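Long-range contacts in hypothetical protein GrpB (PDB 2NRK), which is of unknown function but belongs to the GrpB (UPF0157) family, probably related to the nucleotidyltransferases: residues P13-Q18 with P52-L57; E38-T43 with R116-R121. One frame throughout, in Å; residues are numbered along the deposited sequence.

Contact 1: residues P13-Q18 with P52-L57; sequences PAWVEQ and PIIDFL
Trp15 and Ile54 form the apolar centre of this contact between the N-terminal part of helix 14-30 and the start of strand 54-60. Their CA atoms lie 6.9 Å apart, and the helix segment runs at 46° to the strand segment. Ile54 makes its approach with the end of its longer branch: CD1 lies 3.6 Å from Trp15 CB and also touches CG and CD1 of the indole, so the methyl fits against the root of the side chain and the adjoining pyrrole carbons. CG1 of Ile54 is beside its backbone N (chi1 -50°), and a second bend at chi2 (-62°) brings CD1 to the helix. Farther along the indole, Pro52 CB comes within 3.7 Å of Trp15 NE1, while Pro52 CA reaches CZ2; the proline meets the ring at a slant. Tyr11, nearly perpendicular to the indole, and Thr43 also pack against Trp15. Gln18, one turn along the helix, crosses Ile54 at about a right angle, its CB 4.0 Å from Ile54 CG1 and its NE2 3.7 Å from Ile54 CD1. Phe56 adds a lighter contact, turning the edge of its ring at CZ toward Gln18 O.

The polar link is indirect. Water 1 accepts a hydrogen bond from Gln18 NE2 at 2.8 Å and donates one to Pro52 O at 3.0 Å, tying the end of the extended glutamine chain to the loop just before the strand. Thus a buried patch built from indole, isoleucine and proline carbon is bordered by a single water bridge: helix and sheet are joined here mainly by apolar packing, with the amide's polar link to the loop supplied by solvent.

Contact 2: residues E38-T43 with R116-R121; sequences EHIGST and RHLAFR
Ile40 and Arg121 mark the backbone register, their CA atoms 6.1 Å apart, where strand segment 38-40 crosses helix segment 116-121 at 66° with the axes 8.8 Å apart. At Gly41, water 3 joins N to His117 O, accepting from the glycine and donating to the helix carbonyl.

Arg121 carries the polar part. With CG anti to the backbone N (chi1 177°) and a bend at chi3, its guanidinium is laid edge-on to the strand, and Arg121 NH1 donates twice: to Glu38 OE1 at 3.0 Å, nearly straight and part of a salt bridge, and to His39 O at 2.9 Å. Both acceptors lie close to the guanidinium plane, but OE1 is met from above the carboxylate plane. Water 2 lies off the same edge as OE1, accepting from Arg121 NH2 and donating to Glu38 OE2, so that it doubles the link to the carboxylate; these bonds help fix the guanidinium's rotation. Leu118 CD2 sits over one face of this group and 3.9 Å from Glu38 CG; Trp172 of the second subunit also packs on Leu118.

Ile40 carries the apolar part: its CG2 meets Leu118 CD2 (4.1 Å), and its CD1 lies over one face of the His117 imidazole in a CH-pi contact, 3.8 Å from the centroid, while Tyr106 OH holds His117 NE2. This is a helix packed across the outermost strand, within this chain, of the mixed sheet of an alpha/beta fold, consistent with the nucleotidyltransferase-like fold of the family.

Contacts 1 and 2 sit on neighbouring strands of the same sheet, their centres 11 Å apart. Strands 34-40 and 54-60 run antiparallel, joined by probable hydrogen bonds from Glu38 N to Leu57 O (2.8 Å) and from Ile40 N to Asp55 O (3.0 Å). Past the end of strand 34-40, Thr43 bridges the two contacts by packing: its CB is 3.5 Å from Trp15 CE3, and its CG2 is 3.3 Å from Ile53 O. The segments alternate along the chain. Helices 14-30 and 111-126 pack on opposite faces of this strand pair, which joins them. His39 extends the connection, stacking on Phe19 of helix 14-30 and touching Ile54.

Contact 1: residues P13-Q18 with P52-L57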
loop_
_atom_site.group_PDB
_atom_site.type_symbol
_atom_site.label_atom_id
_atom_site.label_comp_id
_atom_site.label_asym_id
_atom_site.label_seq_id
_atom_site.Cartn_x
_atom_site.Cartn_y
_atom_site.Cartn_z
ATOM N N PRO A 13 -20.219 3.424 -19.968
ATOM C CA PRO A 13 -18.838 3.297 -20.445
ATOM C C PRO A 13 -18.159 4.640 -20.645
ATOM O O PRO A 13 -16.925 4.709 -20.553
ATOM C CB PRO A 13 -18.982 2.586 -21.813
ATOM C CG PRO A 13 -20.269 1.871 -21.751
ATOM C CD PRO A 13 -21.171 2.675 -20.818
ATOM N N ALA A 14 -18.950 5.691 -20.892
ATOM C CA ALA A 14 -18.431 7.035 -21.088
ATOM C C ALA A 14 -17.724 7.592 -19.855
ATOM O O ALA A 14 -16.937 8.542 -19.980
ATOM C CB ALA A 14 -19.544 7.992 -21.500
ATOM N N TRP A 15 -18.009 7.027 -18.675
ATOM C CA TRP A 15 -17.331 7.488 -17.468
ATOM C C TRP A 15 -15.809 7.370 -17.609
ATOM O O TRP A 15 -15.055 8.154 -17.023
ATOM C CB TRP A 15 -17.812 6.664 -16.266
ATOM C CG TRP A 15 -19.236 7.000 -15.877
ATOM C CD1 TRP A 15 -19.916 8.160 -16.126
ATOM C CD2 TRP A 15 -20.115 6.168 -15.114
ATOM N NE1 TRP A 15 -21.199 8.085 -15.586
ATOM C CE2 TRP A 15 -21.328 6.885 -14.935
ATOM C CE3 TRP A 15 -19.979 4.899 -14.532
ATOM C CZ2 TRP A 15 -22.437 6.337 -14.257
ATOM C CZ3 TRP A 15 -21.072 4.360 -13.832
ATOM C CH2 TRP A 15 -22.284 5.084 -13.706
ATOM N N VAL A 16 -15.363 6.371 -18.366
ATOM C CA VAL A 16 -13.923 6.189 -18.596
ATOM C C VAL A 16 -13.339 7.372 -19.401
ATOM O O VAL A 16 -12.243 7.847 -19.090
ATOM C CB VAL A 16 -13.625 4.834 -19.275
ATOM C CG1 VAL A 16 -12.112 4.664 -19.451
ATOM C CG2 VAL A 16 -14.187 3.681 -18.378
ATOM N N GLU A 17 -14.084 7.806 -20.423
ATOM C CA GLU A 17 -13.725 8.972 -21.254
ATOM C C GLU A 17 -13.621 10.200 -20.370
ATOM O O GLU A 17 -12.627 10.929 -20.413
ATOM C CB GLU A 17 -14.791 9.250 -22.332
ATOM C CG GLU A 17 -15.273 8.024 -23.074
ATOM C CD GLU A 17 -16.351 8.295 -24.117
ATOM O OE1 GLU A 17 -16.725 9.470 -24.336
ATOM O OE2 GLU A 17 -16.820 7.303 -24.716
ATOM N N GLN A 18 -14.670 10.407 -19.570
ATOM C CA GLN A 18 -14.772 11.537 -18.653
ATOM C C GLN A 18 -13.602 11.549 -17.685
ATOM O O GLN A 18 -13.021 12.611 -17.438
ATOM C CB GLN A 18 -16.103 11.489 -17.893
ATOM C CG GLN A 18 -17.273 11.736 -18.839
ATOM C CD GLN A 18 -18.618 11.358 -18.242
ATOM O OE1 GLN A 18 -19.531 10.949 -18.972
ATOM N NE2 GLN A 18 -18.752 11.488 -16.934
ATOM N N PRO A 52 -23.445 9.104 -11.291
ATOM C CA PRO A 52 -22.532 9.542 -12.358
ATOM C C PRO A 52 -21.631 10.688 -11.915
ATOM O O PRO A 52 -21.700 11.805 -12.475
ATOM C CB PRO A 52 -23.486 9.997 -13.464
ATOM C CG PRO A 52 -24.688 10.431 -12.766
ATOM C CD PRO A 52 -24.830 9.563 -11.531
ATOM N N ILE A 53 -20.832 10.416 -10.887
ATOM C CA ILE A 53 -19.856 11.356 -10.351
ATOM C C ILE A 53 -18.511 10.629 -10.426
ATOM O O ILE A 53 -18.347 9.545 -9.848
ATOM C CB ILE A 53 -20.131 11.711 -8.865
ATOM C CG1 ILE A 53 -21.538 12.324 -8.717
ATOM C CG2 ILE A 53 -19.070 12.665 -8.345
ATOM C CD1 ILE A 53 -21.935 12.561 -7.270
ATOM N N ILE A 54 -17.575 11.204 -11.173
ATOM C CA ILE A 54 -16.296 10.527 -11.393
ATOM C C ILE A 54 -15.384 10.836 -10.211
ATOM O O ILE A 54 -15.148 12.013 -9.912
ATOM C CB ILE A 54 -15.582 11.002 -12.684
ATOM C CG1 ILE A 54 -16.494 10.983 -13.935
ATOM C CG2 ILE A 54 -14.297 10.180 -12.927
ATOM C CD1 ILE A 54 -17.020 9.617 -14.307
ATOM N N ASP A 55 -14.863 9.785 -9.572
ATOM C CA ASP A 55 -13.859 9.935 -8.504
ATOM C C ASP A 55 -12.442 9.768 -9.017
ATOM O O ASP A 55 -12.126 8.753 -9.719
ATOM C CB ASP A 55 -14.073 8.916 -7.378
ATOM C CG ASP A 55 -15.382 9.135 -6.659
ATOM O OD1 ASP A 55 -15.439 10.050 -5.818
ATOM O OD2 ASP A 55 -16.351 8.388 -6.957
ATOM N N PHE A 56 -11.595 10.719 -8.626
ATOM C CA PHE A 56 -10.152 10.765 -8.963
ATOM C C PHE A 56 -9.302 10.608 -7.718
ATOM O O PHE A 56 -9.567 11.267 -6.684
ATOM C CB PHE A 56 -9.771 12.107 -9.628
ATOM C CG PHE A 56 -10.549 12.403 -10.875
ATOM C CD1 PHE A 56 -9.970 12.208 -12.126
ATOM C CD2 PHE A 56 -11.863 12.851 -10.807
ATOM C CE1 PHE A 56 -10.704 12.421 -13.307
ATOM C CE2 PHE A 56 -12.594 13.079 -11.979
ATOM C CZ PHE A 56 -12.014 12.864 -13.239
ATOM N N LEU A 57 -8.311 9.707 -7.803
ATOM C CA LEU A 57 -7.287 9.565 -6.752
ATOM C C LEU A 57 -6.015 10.170 -7.312
ATOM O O LEU A 57 -5.507 9.709 -8.324
ATOM C CB LEU A 57 -7.072 8.090 -6.392
ATOM C CG LEU A 57 -5.934 7.812 -5.373
ATOM C CD1 LEU A 57 -6.167 8.533 -4.040
ATOM C CD2 LEU A 57 -5.795 6.301 -5.111
HETATM O O HOH W 1 -21.034 11.944 -15.440
#

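Contact 2: residues E38-T43 with R116-R121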
loop_
_atom_site.group_PDB
_atom_site.type_symbol
_atom_site.label_atom_id
_atom_site.label_comp_id
_atom_site.label_asym_id
_atom_site.label_seq_id
_atom_site.Cartn_x
_atom_site.Cartn_y
_atom_site.Cartn_z
ATOM N N GLU A 38 -5.397 8.168 -10.605
ATOM C CA GLU A 38 -6.129 6.897 -10.752
ATOM C C GLU A 38 -7.648 7.155 -10.748
ATOM O O GLU A 38 -8.152 7.998 -9.993
ATOM C CB GLU A 38 -5.790 5.962 -9.571
ATOM C CG GLU A 38 -4.334 5.439 -9.539
ATOM C CD GLU A 38 -4.109 4.151 -10.276
ATOM O OE1 GLU A 38 -4.984 3.681 -11.065
ATOM O OE2 GLU A 38 -2.997 3.594 -10.080
ATOM N N HIS A 39 -8.353 6.374 -11.557
ATOM C CA HIS A 39 -9.812 6.373 -11.535
ATOM C C HIS A 39 -10.217 5.429 -10.416
ATOM O O HIS A 39 -9.794 4.256 -10.377
ATOM C CB HIS A 39 -10.280 5.834 -12.903
ATOM C CG HIS A 39 -11.740 6.011 -13.160
ATOM N ND1 HIS A 39 -12.331 5.494 -14.284
ATOM C CD2 HIS A 39 -12.729 6.607 -12.449
ATOM C CE1 HIS A 39 -13.627 5.769 -14.272
ATOM N NE2 HIS A 39 -13.899 6.449 -13.169
ATOM N N ILE A 40 -11.028 5.926 -9.487
ATOM C CA ILE A 40 -11.432 5.141 -8.331
ATOM C C ILE A 40 -12.942 5.252 -8.162
ATOM O O ILE A 40 -13.643 5.877 -8.989
ATOM C CB ILE A 40 -10.662 5.536 -7.061
ATOM C CG1 ILE A 40 -10.824 7.038 -6.733
ATOM C CG2 ILE A 40 -9.193 5.131 -7.189
ATOM C CD1 ILE A 40 -10.703 7.389 -5.241
ATOM N N GLY A 41 -13.457 4.622 -7.107
ATOM C CA GLY A 41 -14.889 4.705 -6.781
ATOM C C GLY A 41 -15.724 3.869 -7.734
ATOM O O GLY A 41 -15.168 3.161 -8.565
ATOM N N SER A 42 -17.049 3.965 -7.615
ATOM C CA SER A 42 -17.890 3.025 -8.389
ATOM C C SER A 42 -17.781 3.223 -9.888
ATOM O O SER A 42 -17.917 2.231 -10.644
ATOM C CB SER A 42 -19.339 3.101 -7.930
ATOM O OG SER A 42 -19.405 2.572 -6.614
ATOM N N THR A 43 -17.520 4.457 -10.346
ATOM C CA THR A 43 -17.475 4.652 -11.819
ATOM C C THR A 43 -16.233 4.017 -12.469
ATOM O O THR A 43 -16.165 3.905 -13.702
ATOM C CB THR A 43 -17.617 6.143 -12.275
ATOM O OG1 THR A 43 -16.421 6.858 -11.933
ATOM C CG2 THR A 43 -18.884 6.805 -11.688
ATOM N N ARG A 116 -6.847 2.077 0.555
ATOM C CA ARG A 116 -8.282 1.883 0.830
ATOM C C ARG A 116 -9.031 1.995 -0.497
ATOM O O ARG A 116 -9.845 1.135 -0.836
ATOM C CB ARG A 116 -8.809 2.927 1.795
ATOM C CG ARG A 116 -10.339 2.735 2.005
ATOM C CD ARG A 116 -10.784 3.543 3.235
ATOM N NE ARG A 116 -10.714 4.981 3.003
ATOM C CZ ARG A 116 -11.676 5.700 2.432
ATOM N NH1 ARG A 116 -12.789 5.099 1.953
ATOM N NH2 ARG A 116 -11.510 7.022 2.303
ATOM N N HIS A 117 -8.718 3.054 -1.259
ATOM C CA HIS A 117 -9.394 3.281 -2.532
ATOM C C HIS A 117 -8.986 2.274 -3.591
ATOM O O HIS A 117 -9.851 1.719 -4.254
ATOM C CB HIS A 117 -9.090 4.694 -3.052
ATOM C CG HIS A 117 -9.644 5.780 -2.183
ATOM N ND1 HIS A 117 -11.000 5.929 -1.965
ATOM C CD2 HIS A 117 -9.037 6.774 -1.489
ATOM C CE1 HIS A 117 -11.205 6.984 -1.188
ATOM N NE2 HIS A 117 -10.030 7.501 -0.865
ATOM N N LEU A 118 -7.679 2.044 -3.770
ATOM C CA LEU A 118 -7.252 1.177 -4.871
ATOM C C LEU A 118 -7.654 -0.274 -4.611
ATOM O O LEU A 118 -8.082 -0.964 -5.531
ATOM C CB LEU A 118 -5.725 1.251 -5.105
ATOM C CG LEU A 118 -5.262 2.619 -5.609
ATOM C CD1 LEU A 118 -3.701 2.644 -5.593
ATOM C CD2 LEU A 118 -5.812 2.901 -7.022
ATOM N N ALA A 119 -7.493 -0.744 -3.374
ATOM C CA ALA A 119 -7.834 -2.138 -3.099
ATOM C C ALA A 119 -9.324 -2.366 -3.331
ATOM O O ALA A 119 -9.703 -3.375 -3.923
ATOM C CB ALA A 119 -7.434 -2.525 -1.666
ATOM N N PHE A 120 -10.161 -1.428 -2.855
ATOM C CA PHE A 120 -11.629 -1.506 -2.984
ATOM C C PHE A 120 -12.002 -1.623 -4.456
ATOM O O PHE A 120 -12.735 -2.538 -4.842
ATOM C CB PHE A 120 -12.256 -0.252 -2.367
ATOM C CG PHE A 120 -13.763 -0.226 -2.425
ATOM C CD1 PHE A 120 -14.531 -0.973 -1.536
ATOM C CD2 PHE A 120 -14.395 0.617 -3.332
ATOM C CE1 PHE A 120 -15.971 -0.922 -1.576
ATOM C CE2 PHE A 120 -15.812 0.664 -3.387
ATOM C CZ PHE A 120 -16.581 -0.100 -2.520
ATOM N N ARG A 121 -11.440 -0.737 -5.281
ATOM C CA ARG A 121 -11.682 -0.784 -6.721
ATOM C C ARG A 121 -11.249 -2.113 -7.329
ATOM O O ARG A 121 -12.036 -2.777 -8.048
ATOM C CB ARG A 121 -10.923 0.354 -7.424
ATOM C CG ARG A 121 -11.093 0.287 -8.954
ATOM C CD ARG A 121 -10.036 1.187 -9.583
ATOM N NE ARG A 121 -8.710 0.554 -9.507
ATOM C CZ ARG A 121 -7.583 1.149 -9.904
ATOM N NH1 ARG A 121 -7.611 2.393 -10.423
ATOM N NH2 ARG A 121 -6.424 0.510 -9.786
HETATM O O HOH W 2 -3.458 0.962 -10.101
HETATM O O HOH W 3 -12.308 3.023 -5.026
#